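Local coordinates for GH127 beta-L-arabinofuranoside (Geobacillus stearothermophilus, PDB 4QK0), which probably releases terminal beta-L-arabinofuranosyl residues by hydrolysis from arabinose-containing sugars, as a glycoside hydrolase of family GH127, at residues R248-H253 against A266-Y271; G555-C560 against P629-C634. One frame throughout, in Å; residues are numbered along the deposited sequence.

Contact 1: R248-H253 against A266-Y271; sequences RYHQAH and AVRALY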
ATOM      1  N   ARG A 248       0.979 -12.463  17.800  1.00 29.58           N
ATOM      2  CA  ARG A 248       0.298 -12.956  16.591  1.00 29.71           C
ATOM      3  C   ARG A 248       1.259 -13.239  15.462  1.00 25.58           C
ATOM      4  O   ARG A 248       1.034 -14.145  14.662  1.00 21.27           O
ATOM      5  CB  ARG A 248      -0.721 -11.940  16.096  1.00 32.95           C
ATOM      6  CG  ARG A 248      -1.874 -11.767  17.072  1.00 38.71           C
ATOM      7  CD  ARG A 248      -2.581 -10.446  16.834  1.00 42.43           C
ATOM      8  NE  ARG A 248      -3.227 -10.430  15.535  1.00 41.77           N
ATOM      9  CZ  ARG A 248      -4.490 -10.796  15.309  1.00 48.75           C
ATOM     10  NH1 ARG A 248      -5.232 -11.269  16.309  1.00 48.10           N
ATOM     11  NH2 ARG A 248      -5.014 -10.700  14.065  1.00 41.77           N
ATOM     12  N   TYR A 249       2.350 -12.490  15.392  1.00 23.96           N
ATOM     13  CA  TYR A 249       3.333 -12.740  14.326  1.00 24.07           C
ATOM     14  C   TYR A 249       3.788 -14.197  14.306  1.00 24.11           C
ATOM     15  O   TYR A 249       3.879 -14.818  13.239  1.00 22.84           O
ATOM     16  CB  TYR A 249       4.547 -11.881  14.556  1.00 23.36           C
ATOM     17  CG  TYR A 249       5.670 -12.063  13.555  1.00 21.82           C
ATOM     18  CD1 TYR A 249       5.600 -11.497  12.294  1.00 20.98           C
ATOM     19  CD2 TYR A 249       6.849 -12.715  13.915  1.00 21.73           C
ATOM     20  CE1 TYR A 249       6.633 -11.618  11.379  1.00 20.72           C
ATOM     21  CE2 TYR A 249       7.937 -12.818  13.020  1.00 21.24           C
ATOM     22  CZ  TYR A 249       7.813 -12.276  11.759  1.00 23.36           C
ATOM     23  OH  TYR A 249       8.800 -12.375  10.861  1.00 25.52           O
ATOM     24  N   HIS A 250       4.039 -14.723  15.504  1.00 23.93           N
ATOM     25  CA  HIS A 250       4.489 -16.131  15.690  1.00 26.68           C
ATOM     26  C   HIS A 250       3.330 -17.124  15.989  1.00 25.72           C
ATOM     27  O   HIS A 250       3.584 -18.278  16.298  1.00 24.66           O
ATOM     28  CB  HIS A 250       5.422 -16.241  16.886  1.00 24.25           C
ATOM     29  CG  HIS A 250       6.457 -15.186  16.954  1.00 26.23           C
ATOM     30  ND1 HIS A 250       6.252 -13.984  17.606  1.00 31.32           N
ATOM     31  CD2 HIS A 250       7.725 -15.150  16.487  1.00 24.85           C
ATOM     32  CE1 HIS A 250       7.342 -13.239  17.509  1.00 25.83           C
ATOM     33  NE2 HIS A 250       8.264 -13.942  16.885  1.00 27.01           N
ATOM     34  N   GLN A 251       2.085 -16.661  15.901  1.00 24.05           N
ATOM     35  CA  GLN A 251       0.913 -17.459  16.264  1.00 22.58           C
ATOM     36  C   GLN A 251       1.066 -18.079  17.673  1.00 22.57           C
ATOM     37  O   GLN A 251       0.671 -19.212  17.902  1.00 22.03           O
ATOM     38  CB  GLN A 251       0.622 -18.550  15.215  1.00 24.58           C
ATOM     39  CG  GLN A 251       0.402 -18.000  13.803  1.00 24.19           C
ATOM     40  CD  GLN A 251       1.694 -17.756  13.015  1.00 23.80           C
ATOM     41  OE1 GLN A 251       2.730 -18.372  13.293  1.00 24.82           O
ATOM     42  NE2 GLN A 251       1.631 -16.864  12.035  1.00 22.10           N
ATOM     43  N   ALA A 252       1.617 -17.283  18.574  1.00 21.91           N
ATOM     44  CA  ALA A 252       1.830 -17.627  19.936  1.00 24.30           C
ATOM     45  C   ALA A 252       1.045 -16.705  20.856  1.00 25.17           C
ATOM     46  O   ALA A 252       1.415 -16.529  22.013  1.00 28.77           O
ATOM     47  CB  ALA A 252       3.303 -17.551  20.262  1.00 25.64           C
ATOM     48  N   HIS A 253      -0.063 -16.140  20.363  1.00 26.58           N
ATOM     49  CA  HIS A 253      -0.898 -15.184  21.118  1.00 28.45           C
ATOM     50  C   HIS A 253      -1.898 -15.912  22.033  1.00 29.79           C
ATOM     51  O   HIS A 253      -2.211 -15.445  23.127  1.00 28.89           O
ATOM     52  CB  HIS A 253      -1.634 -14.218  20.182  1.00 28.86           C
ATOM     53  CG  HIS A 253      -2.387 -14.895  19.086  1.00 29.11           C
ATOM     54  ND1 HIS A 253      -1.783 -15.756  18.196  1.00 28.61           N
ATOM     55  CD2 HIS A 253      -3.677 -14.779  18.676  1.00 28.23           C
ATOM     56  CE1 HIS A 253      -2.681 -16.192  17.326  1.00 29.06           C
ATOM     57  NE2 HIS A 253      -3.840 -15.619  17.601  1.00 27.00           N
ATOM     58  N   ALA A 266       2.989 -15.857   7.393  1.00 20.95           N
ATOM     59  CA  ALA A 266       2.300 -16.895   6.718  1.00 21.43           C
ATOM     60  C   ALA A 266       3.023 -18.228   6.705  1.00 24.92           C
ATOM     61  O   ALA A 266       2.365 -19.246   6.857  1.00 25.79           O
ATOM     62  CB  ALA A 266       1.947 -16.510   5.312  1.00 20.40           C
ATOM     63  N   VAL A 267       4.346 -18.237   6.498  1.00 22.28           N
ATOM     64  CA  VAL A 267       5.076 -19.489   6.479  1.00 21.20           C
ATOM     65  C   VAL A 267       5.060 -20.125   7.869  1.00 20.48           C
ATOM     66  O   VAL A 267       4.813 -21.322   8.012  1.00 20.67           O
ATOM     67  CB  VAL A 267       6.536 -19.309   6.037  1.00 24.14           C
ATOM     68  CG1 VAL A 267       7.197 -20.651   5.907  1.00 22.44           C
ATOM     69  CG2 VAL A 267       6.624 -18.594   4.670  1.00 23.97           C
ATOM     70  N   ARG A 268       5.306 -19.326   8.880  1.00 18.91           N
ATOM     71  CA  ARG A 268       5.240 -19.760  10.251  1.00 20.56           C
ATOM     72  C   ARG A 268       3.883 -20.426  10.518  1.00 24.40           C
ATOM     73  O   ARG A 268       3.806 -21.554  11.061  1.00 22.20           O
ATOM     74  CB  ARG A 268       5.416 -18.606  11.208  1.00 21.31           C
ATOM     75  CG  ARG A 268       6.849 -18.179  11.412  1.00 21.87           C
ATOM     76  CD  ARG A 268       6.961 -16.977  12.375  1.00 21.15           C
ATOM     77  NE  ARG A 268       8.335 -16.647  12.718  1.00 24.50           N
ATOM     78  CZ  ARG A 268       9.205 -16.065  11.895  1.00 24.09           C
ATOM     79  NH1 ARG A 268       8.845 -15.715  10.685  1.00 23.45           N
ATOM     80  NH2 ARG A 268      10.453 -15.886  12.281  1.00 24.83           N
ATOM     81  N   ALA A 269       2.809 -19.769  10.107  1.00 23.07           N
ATOM     82  CA  ALA A 269       1.484 -20.284  10.377  1.00 23.13           C
ATOM     83  C   ALA A 269       1.277 -21.633   9.706  1.00 22.05           C
ATOM     84  O   ALA A 269       0.691 -22.547  10.308  1.00 20.01           O
ATOM     85  CB  ALA A 269       0.413 -19.296   9.914  1.00 22.46           C
ATOM     86  N   LEU A 270       1.638 -21.717   8.436  1.00 21.11           N
ATOM     87  CA  LEU A 270       1.317 -22.896   7.688  1.00 23.18           C
ATOM     88  C   LEU A 270       2.191 -24.097   8.129  1.00 23.00           C
ATOM     89  O   LEU A 270       1.716 -25.209   8.090  1.00 21.27           O
ATOM     90  CB  LEU A 270       1.472 -22.651   6.212  1.00 24.57           C
ATOM     91  CG  LEU A 270       0.506 -21.629   5.590  1.00 28.40           C
ATOM     92  CD1 LEU A 270       0.869 -21.431   4.155  1.00 30.55           C
ATOM     93  CD2 LEU A 270      -0.923 -22.014   5.651  1.00 29.43           C
ATOM     94  N   TYR A 271       3.424 -23.849   8.552  1.00 20.34           N
ATOM     95  CA  TYR A 271       4.224 -24.899   9.145  1.00 23.05           C
ATOM     96  C   TYR A 271       3.583 -25.408  10.451  1.00 23.54           C
ATOM     97  O   TYR A 271       3.595 -26.599  10.741  1.00 23.30           O
ATOM     98  CB  TYR A 271       5.644 -24.426   9.435  1.00 20.74           C
ATOM     99  CG  TYR A 271       6.590 -24.360   8.283  1.00 20.56           C
ATOM    100  CD1 TYR A 271       6.193 -24.618   6.979  1.00 21.64           C
ATOM    101  CD2 TYR A 271       7.944 -24.046   8.500  1.00 21.82           C
ATOM    102  CE1 TYR A 271       7.098 -24.546   5.900  1.00 21.87           C
ATOM    103  CE2 TYR A 271       8.835 -23.946   7.422  1.00 20.66           C
ATOM    104  CZ  TYR A 271       8.410 -24.190   6.131  1.00 20.71           C
ATOM    105  OH  TYR A 271       9.294 -24.114   5.060  1.00 19.19           O
TER
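The amide nitrogen NE2 of Q251 lies 3.4 Å from CB of A269, and two backbone carbonyls grip it: those of V263 and H265, just ahead of the helix to which A269 belongs. The other arm of the amide, OE1, accepts a hydrogen bond from NE2 of Q192 and rests 3.4 Å from CB of R268. With both arms occupied, the amide is held against rotation, and it turns one face to the helix, its carbon CD 3.7 Å from CA of A269. A bend at chi2 of Q251 (84°) turns the amide across the helix instead of letting it run on end-first. The segment 266-271 is the first part of helix 266-283, one of the helices of the catalytic domain, an (alpha/alpha)6 barrel as in other GH127 enzymes; 248-253 belongs to the long loop that leads up to it and folds back beside its start. A turn in this loop, closed by the bond from Q251 N to R248 O, presents Y249, H250 and Q251 to R268 and A269. R268 runs out extended from CG to NE and lays one face of its guanidinium under the tyrosine: CE2 of Y249 stands 3.7 Å above the centre of that face, the two planes being 37° apart. NH1 of R268 comes within 3.3 Å of OH of Y249, but at an angle too poor for a hydrogen bond. NE of R268 instead donates to the carbonyl of G190, which fixes the head of the arginine from outside the contact. H250, one face of its ring covered by Y249, lies alongside R268 with that ring turned 82° from the guanidinium, and CD2 of H250 approaches NE of R268 to 4.1 Å.

Contact 2: G555-C560 against P629-C634; sequences GPIVYC and PYYAWC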
ATOM      1  N   GLY A 555      -8.575 -25.633 -16.744  1.00 23.31           N
ATOM      2  CA  GLY A 555      -8.046 -26.756 -15.955  1.00 23.04           C
ATOM      3  C   GLY A 555      -7.604 -26.166 -14.635  1.00 23.11           C
ATOM      4  O   GLY A 555      -8.254 -25.250 -14.116  1.00 25.47           O
ATOM      5  N   PRO A 556      -6.469 -26.622 -14.102  1.00 21.38           N
ATOM      6  CA  PRO A 556      -5.909 -26.086 -12.838  1.00 23.54           C
ATOM      7  C   PRO A 556      -5.092 -24.776 -12.979  1.00 24.70           C
ATOM      8  O   PRO A 556      -4.585 -24.284 -11.976  1.00 26.39           O
ATOM      9  CB  PRO A 556      -4.948 -27.208 -12.398  1.00 21.08           C
ATOM     10  CG  PRO A 556      -4.400 -27.703 -13.695  1.00 20.66           C
ATOM     11  CD  PRO A 556      -5.572 -27.641 -14.661  1.00 22.68           C
ATOM     12  N   ILE A 557      -4.939 -24.269 -14.207  1.00 23.84           N
ATOM     13  CA  ILE A 557      -4.016 -23.196 -14.463  1.00 25.22           C
ATOM     14  C   ILE A 557      -4.713 -21.837 -14.584  1.00 23.77           C
ATOM     15  O   ILE A 557      -5.627 -21.664 -15.388  1.00 25.48           O
ATOM     16  CB  ILE A 557      -3.144 -23.470 -15.692  1.00 25.24           C
ATOM     17  CG1 ILE A 557      -2.143 -24.567 -15.284  1.00 28.37           C
ATOM     18  CG2 ILE A 557      -2.392 -22.202 -16.078  1.00 25.36           C
ATOM     19  CD1 ILE A 557      -1.282 -25.023 -16.423  1.00 30.61           C
ATOM     20  N   VAL A 558      -4.279 -20.941 -13.711  1.00 22.14           N
ATOM     21  CA  VAL A 558      -4.704 -19.586 -13.718  1.00 24.89           C
ATOM     22  C   VAL A 558      -3.828 -18.833 -14.733  1.00 25.82           C
ATOM     23  O   VAL A 558      -2.589 -18.953 -14.734  1.00 22.66           O
ATOM     24  CB  VAL A 558      -4.572 -18.947 -12.330  1.00 23.37           C
ATOM     25  CG1 VAL A 558      -5.011 -17.512 -12.371  1.00 24.95           C
ATOM     26  CG2 VAL A 558      -5.446 -19.676 -11.314  1.00 25.92           C
ATOM     27  N   TYR A 559      -4.507 -18.002 -15.504  1.00 25.56           N
ATOM     28  CA  TYR A 559      -3.888 -17.235 -16.576  1.00 26.86           C
ATOM     29  C   TYR A 559      -3.641 -15.762 -16.167  1.00 25.36           C
ATOM     30  O   TYR A 559      -4.189 -15.289 -15.202  1.00 23.03           O
ATOM     31  CB  TYR A 559      -4.804 -17.347 -17.815  1.00 25.83           C
ATOM     32  CG  TYR A 559      -4.485 -18.609 -18.547  1.00 26.51           C
ATOM     33  CD1 TYR A 559      -4.844 -19.845 -18.044  1.00 25.85           C
ATOM     34  CD2 TYR A 559      -3.723 -18.561 -19.704  1.00 29.14           C
ATOM     35  CE1 TYR A 559      -4.449 -21.035 -18.673  1.00 28.61           C
ATOM     36  CE2 TYR A 559      -3.393 -19.705 -20.380  1.00 30.71           C
ATOM     37  CZ  TYR A 559      -3.723 -20.954 -19.845  1.00 30.68           C
ATOM     38  OH  TYR A 559      -3.313 -22.087 -20.502  1.00 29.90           O
ATOM     39  N   CYS A 560      -2.795 -15.077 -16.931  1.00 27.37           N
ATOM     40  CA  CYS A 560      -2.503 -13.650 -16.729  1.00 25.79           C
ATOM     41  C   CYS A 560      -2.267 -12.985 -18.061  1.00 28.60           C
ATOM     42  O   CYS A 560      -2.076 -13.689 -19.098  1.00 24.51           O
ATOM     43  CB  CYS A 560      -1.323 -13.460 -15.856  1.00 26.73           C
ATOM     44  SG  CYS A 560       0.263 -13.834 -16.585  1.00 28.54           S
ATOM     45  N   PRO A 629      -0.118 -18.680 -18.943  1.00 28.48           N
ATOM     46  CA  PRO A 629      -0.198 -19.172 -17.596  1.00 26.32           C
ATOM     47  C   PRO A 629       0.533 -18.286 -16.634  1.00 23.61           C
ATOM     48  O   PRO A 629       1.656 -17.850 -16.925  1.00 24.69           O
ATOM     49  CB  PRO A 629       0.520 -20.549 -17.690  1.00 26.77           C
ATOM     50  CG  PRO A 629       0.232 -21.017 -19.050  1.00 26.08           C
ATOM     51  CD  PRO A 629       0.321 -19.753 -19.874  1.00 28.25           C
ATOM     52  N   TYR A 630      -0.063 -18.075 -15.471  1.00 21.29           N
ATOM     53  CA  TYR A 630       0.517 -17.223 -14.454  1.00 21.13           C
ATOM     54  C   TYR A 630       1.922 -17.614 -14.124  1.00 20.28           C
ATOM     55  O   TYR A 630       2.800 -16.746 -14.068  1.00 19.33           O
ATOM     56  CB  TYR A 630      -0.344 -17.207 -13.179  1.00 20.51           C
ATOM     57  CG  TYR A 630       0.303 -16.442 -12.060  1.00 19.58           C
ATOM     58  CD1 TYR A 630       0.203 -15.068 -11.980  1.00 19.06           C
ATOM     59  CD2 TYR A 630       0.979 -17.101 -11.046  1.00 19.05           C
ATOM     60  CE1 TYR A 630       0.825 -14.380 -10.937  1.00 20.12           C
ATOM     61  CE2 TYR A 630       1.548 -16.406  -9.998  1.00 20.42           C
ATOM     62  CZ  TYR A 630       1.492 -15.045  -9.965  1.00 18.06           C
ATOM     63  OH  TYR A 630       2.084 -14.403  -8.928  1.00 21.85           O
ATOM     64  N   TYR A 631       2.159 -18.919 -13.936  1.00 20.66           N
ATOM     65  CA  TYR A 631       3.500 -19.372 -13.514  1.00 20.42           C
ATOM     66  C   TYR A 631       4.564 -18.949 -14.485  1.00 19.78           C
ATOM     67  O   TYR A 631       5.751 -18.771 -14.086  1.00 21.95           O
ATOM     68  CB  TYR A 631       3.583 -20.932 -13.301  1.00 20.33           C
ATOM     69  CG  TYR A 631       3.570 -21.731 -14.552  1.00 17.64           C
ATOM     70  CD1 TYR A 631       4.717 -21.806 -15.368  1.00 17.77           C
ATOM     71  CD2 TYR A 631       2.423 -22.348 -14.991  1.00 17.31           C
ATOM     72  CE1 TYR A 631       4.696 -22.511 -16.583  1.00 18.06           C
ATOM     73  CE2 TYR A 631       2.397 -23.057 -16.188  1.00 19.37           C
ATOM     74  CZ  TYR A 631       3.573 -23.138 -16.990  1.00 19.41           C
ATOM     75  OH  TYR A 631       3.550 -23.855 -18.186  1.00 23.63           O
ATOM     76  N   ALA A 632       4.180 -18.814 -15.763  1.00 19.93           N
ATOM     77  CA  ALA A 632       5.159 -18.487 -16.826  1.00 22.73           C
ATOM     78  C   ALA A 632       5.389 -17.009 -17.103  1.00 24.88           C
ATOM     79  O   ALA A 632       6.102 -16.668 -18.048  1.00 25.62           O
ATOM     80  CB  ALA A 632       4.754 -19.153 -18.112  1.00 22.96           C
ATOM     81  N   TRP A 633       4.805 -16.127 -16.303  1.00 24.86           N
ATOM     82  CA  TRP A 633       4.980 -14.691 -16.521  1.00 26.10           C
ATOM     83  C   TRP A 633       6.412 -14.308 -16.202  1.00 24.09           C
ATOM     84  O   TRP A 633       7.142 -15.055 -15.541  1.00 29.67           O
ATOM     85  CB  TRP A 633       3.915 -13.878 -15.702  1.00 24.85           C
ATOM     86  CG  TRP A 633       4.344 -13.425 -14.337  1.00 22.69           C
ATOM     87  CD1 TRP A 633       4.328 -14.142 -13.202  1.00 20.81           C
ATOM     88  CD2 TRP A 633       4.847 -12.127 -13.990  1.00 24.28           C
ATOM     89  NE1 TRP A 633       4.850 -13.415 -12.183  1.00 20.57           N
ATOM     90  CE2 TRP A 633       5.152 -12.157 -12.631  1.00 21.64           C
ATOM     91  CE3 TRP A 633       5.103 -10.946 -14.730  1.00 24.97           C
ATOM     92  CZ2 TRP A 633       5.674 -11.055 -11.955  1.00 23.51           C
ATOM     93  CZ3 TRP A 633       5.629  -9.865 -14.077  1.00 24.76           C
ATOM     94  CH2 TRP A 633       5.893  -9.910 -12.687  1.00 25.09           C
ATOM     95  N   CYS A 634       6.824 -13.158 -16.719  1.00 24.61           N
ATOM     96  CA  CYS A 634       8.156 -12.570 -16.464  1.00 21.76           C
ATOM     97  C   CYS A 634       9.304 -13.450 -16.948  1.00 21.69           C
ATOM     98  O   CYS A 634      10.391 -13.404 -16.377  1.00 18.67           O
ATOM     99  CB  CYS A 634       8.334 -12.264 -15.003  1.00 24.02           C
ATOM    100  SG  CYS A 634       9.474 -10.941 -14.622  1.00 29.18           S
TER
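P629 packs between I557 and Y559, its CB 3.7 Å from CG2 of I557 and its CD 3.7 Å from CE2 of Y559. This is an antiparallel bridge in the mixed beta-sheet of the C-terminal domain, where the end of strand 620-629 meets strand 557-562; Y559 and P629 form a non-hydrogen-bonded pair. Although the Y559 side chain leaves the backbone away from P629, its ring swings back over the proline. CA of P629 makes a CH-pi contact with one face of that ring, 4.3 Å from its centroid and 14° off the normal. Beyond the strand end the chain turns into a short 3-10 segment, 630-632, stitched by the bond from A632 N to P629 O. Y631 offers its ring edge to the tip of I557, CE2 of Y631 lying 4.2 Å from CD1 of I557, while the ring of Y630 passes with its edge near CB of C560. The thiol of C560 points between its own backbone N and carbonyl carbon (chi1 73°), a rotation that carries SG across to the second segment, 3.8 Å from CB of W633 and also close to CA of Y630. The polar ends are held from outside the contact: the hydroxyl of Y559 bonds to the carbonyl of V594, that of Y630 to the carbonyl of P384, and W633 makes a cation-pi contact with R404. At the polar edge, CB of Y630 presses to 3.2 Å on the carbonyl oxygen of V558, and the same oxygen takes the backbone hydrogen of Y630, the N-to-O distance being 2.8 Å, with a nearly straight N-H...O angle of 166° and the donor in the carbonyl plane.

Contacts 1 and 2 follow one another along the chain and lie on opposite sides of its centre, each about 16 Å from it. Their centres are about 29 Å apart and their nearest atoms about 14 Å, so they do not touch. Contact 1 is internal to the catalytic domain, contact 2 to the C-terminal domain, yet segments of both are backed by successive catalytic-domain helices: V267 and L270, which take no part in contact 1, pack on helix 334-350, and I557 and V558 touch helix 354-365. V267 touches C335, which is disulfide-linked to C412 in another structure of this protein but not here. No neighbouring subunit reaches either contact.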